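Local coordinates for MutS2 protein (Thermus thermophilus, PDB 2ZQE) that probably acts as a DNA endonuclease through its Smr domain, the MutS2 region linked to suppression of homologous recombination, at residues 16-21 and 52-57. Residues are numbered along the deposited sequence; the frame is centred on the assembly and turned at random.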
loop_
_atom_site.group_PDB
_atom_site.type_symbol
_atom_site.label_atom_id
_atom_site.label_comp_id
_atom_site.label_asym_id
_atom_site.label_seq_id
_atom_site.Cartn_x
_atom_site.Cartn_y
_atom_site.Cartn_z
ATOM N N GLU A 16 11.243 -5.244 -4.441
ATOM C CA GLU A 16 11.538 -4.704 -3.116
ATOM C C GLU A 16 10.267 -4.106 -2.503
ATOM O O GLU A 16 9.975 -4.308 -1.313
ATOM C CB GLU A 16 12.576 -3.596 -3.219
ATOM C CG GLU A 16 14.014 -4.039 -3.460
ATOM C CD GLU A 16 14.911 -2.829 -3.721
ATOM O OE1 GLU A 16 14.560 -2.036 -4.600
ATOM O OE2 GLU A 16 15.936 -2.641 -3.016
ATOM N N ALA A 17 9.522 -3.379 -3.327
ATOM C CA ALA A 17 8.278 -2.737 -2.877
ATOM C C ALA A 17 7.258 -3.757 -2.390
ATOM O O ALA A 17 6.652 -3.584 -1.331
ATOM C CB ALA A 17 7.684 -1.840 -3.986
ATOM N N LEU A 18 7.080 -4.834 -3.148
ATOM C CA LEU A 18 6.135 -5.882 -2.739
ATOM C C LEU A 18 6.557 -6.618 -1.464
ATOM O O LEU A 18 5.713 -6.956 -0.633
ATOM C CB LEU A 18 5.893 -6.873 -3.882
ATOM C CG LEU A 18 5.000 -6.328 -5.005
ATOM C CD1 LEU A 18 4.680 -7.429 -6.007
ATOM C CD2 LEU A 18 3.716 -5.717 -4.510
ATOM N N LEU A 19 7.862 -6.870 -1.318
ATOM C CA LEU A 19 8.385 -7.420 -0.059
ATOM C C LEU A 19 8.060 -6.511 1.136
ATOM O O LEU A 19 7.617 -6.985 2.214
ATOM C CB LEU A 19 9.901 -7.676 -0.172
ATOM C CG LEU A 19 10.584 -8.286 1.058
ATOM C CD1 LEU A 19 10.048 -9.678 1.315
ATOM C CD2 LEU A 19 12.066 -8.347 0.814
ATOM N N GLU A 20 8.272 -5.205 0.955
ATOM C CA GLU A 20 7.981 -4.259 2.018
ATOM C C GLU A 20 6.489 -4.140 2.274
ATOM O O GLU A 20 6.074 -3.989 3.424
ATOM C CB GLU A 20 8.629 -2.889 1.758
ATOM C CG GLU A 20 8.360 -1.844 2.851
ATOM C CD GLU A 20 8.612 -2.371 4.260
ATOM O OE1 GLU A 20 9.634 -3.058 4.448
ATOM O OE2 GLU A 20 7.791 -2.101 5.176
ATOM N N VAL A 21 5.679 -4.192 1.221
ATOM C CA VAL A 21 4.223 -4.158 1.417
ATOM C C VAL A 21 3.753 -5.350 2.259
ATOM O O VAL A 21 2.957 -5.191 3.187
ATOM C CB VAL A 21 3.457 -4.073 0.086
ATOM C CG1 VAL A 21 1.973 -4.356 0.299
ATOM C CG2 VAL A 21 3.658 -2.684 -0.521
ATOM N N ARG A 52 -1.303 -2.749 -6.353
ATOM C CA ARG A 52 -2.750 -2.964 -6.399
ATOM C C ARG A 52 -3.074 -4.431 -6.680
ATOM O O ARG A 52 -3.935 -5.011 -6.018
ATOM C CB ARG A 52 -3.416 -2.058 -7.431
ATOM C CG ARG A 52 -3.461 -0.594 -6.986
ATOM C CD ARG A 52 -3.810 0.362 -8.133
ATOM N NE ARG A 52 -5.159 0.181 -8.678
ATOM C CZ ARG A 52 -6.272 0.717 -8.161
ATOM N NH1 ARG A 52 -6.236 1.441 -7.047
ATOM N NH2 ARG A 52 -7.435 0.528 -8.770
ATOM N N GLU A 53 -2.358 -5.043 -7.621
ATOM C CA GLU A 53 -2.619 -6.455 -7.927
ATOM C C GLU A 53 -2.271 -7.382 -6.740
ATOM O O GLU A 53 -3.020 -8.318 -6.408
ATOM C CB GLU A 53 -1.910 -6.869 -9.224
ATOM C CG GLU A 53 -2.260 -8.289 -9.678
ATOM C CD GLU A 53 -3.719 -8.499 -10.121
ATOM O OE1 GLU A 53 -4.499 -7.534 -10.285
ATOM O OE2 GLU A 53 -4.085 -9.683 -10.329
ATOM N N ALA A 54 -1.152 -7.099 -6.068
ATOM C CA ALA A 54 -0.805 -7.850 -4.858
ATOM C C ALA A 54 -1.899 -7.741 -3.783
ATOM O O ALA A 54 -2.255 -8.738 -3.113
ATOM C CB ALA A 54 0.536 -7.388 -4.314
ATOM N N LEU A 55 -2.460 -6.538 -3.637
ATOM C CA LEU A 55 -3.491 -6.292 -2.615
ATOM C C LEU A 55 -4.776 -7.047 -2.929
ATOM O O LEU A 55 -5.442 -7.530 -2.015
ATOM C CB LEU A 55 -3.779 -4.797 -2.488
ATOM C CG LEU A 55 -2.639 -3.942 -1.926
ATOM C CD1 LEU A 55 -2.967 -2.446 -2.045
ATOM C CD2 LEU A 55 -2.271 -4.316 -0.454
ATOM N N ARG A 56 -5.112 -7.149 -4.213
ATOM C CA ARG A 56 -6.267 -7.960 -4.632
ATOM C C ARG A 56 -6.176 -9.392 -4.132
ATOM O O ARG A 56 -7.205 -9.994 -3.786
ATOM C CB ARG A 56 -6.436 -7.973 -6.161
ATOM C CG ARG A 56 -6.788 -6.585 -6.703
ATOM C CD ARG A 56 -7.199 -6.625 -8.173
ATOM N NE ARG A 56 -7.489 -5.248 -8.569
ATOM C CZ ARG A 56 -6.624 -4.443 -9.184
ATOM N NH1 ARG A 56 -5.419 -4.882 -9.533
ATOM N NH2 ARG A 56 -6.965 -3.183 -9.431
ATOM N N ARG A 57 -4.951 -9.923 -4.069
ATOM C CA ARG A 57 -4.720 -11.324 -3.708
ATOM C C ARG A 57 -4.467 -11.526 -2.218
ATOM O O ARG A 57 -4.358 -12.664 -1.741
ATOM C CB ARG A 57 -3.509 -11.854 -4.492
ATOM C CG ARG A 57 -3.655 -11.799 -5.988
ATOM C CD ARG A 57 -2.313 -11.873 -6.693
ATOM N NE ARG A 57 -1.809 -13.234 -6.848
ATOM C CZ ARG A 57 -1.041 -13.872 -5.964
ATOM N NH1 ARG A 57 -0.677 -13.284 -4.829
ATOM N NH2 ARG A 57 -0.628 -15.109 -6.222
#
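Leu18 and Ala54 meet methyl to methyl where helices 14-30 and 46-57 pass each other, a small worked example of how two helices on one face of a sheet are joined, here by a few apolar contacts between the segments 16-21 and 52-57. The CD2 branch of Leu18 does the touching, 3.6 Å from Ala54 CB. Its CG stands anti to the carbonyl carbon (chi1 -75°), which carries the fork across to the second helix although the side chain sets out neither toward nor away from that helix; the methyl of Ala54 points toward the first helix. Here the backbones come nearest, with Leu18 CA 7.5 Å from Ala54 CA. One turn further along the first helix, Val21 also sets out toward the second, and its CG1 lies 4.3 Å from Leu55 CD2, a looser approach. Leu55 also rests on Val61 and Phe64 of strand 61-66 and on Thr77 and Val79 of strand 76-81, while Leu18 also touches Ile51, one turn back from Ala54. With Leu18 and Ala54 partly exposed and Val21 and Leu55 buried, the seam runs from an open edge into the core. On helix 46-57, Arg56 NH1 bridges to Glu53 OE1 at 2.9 Å, the carboxylate oxygen lying 22° out of the guanidinium plane. Such a pair of helices, packed at a slant on one face of a mixed four-stranded sheet of order 1-2-4-3, is characteristic of the two-layer alpha/beta fold of the Smr domain.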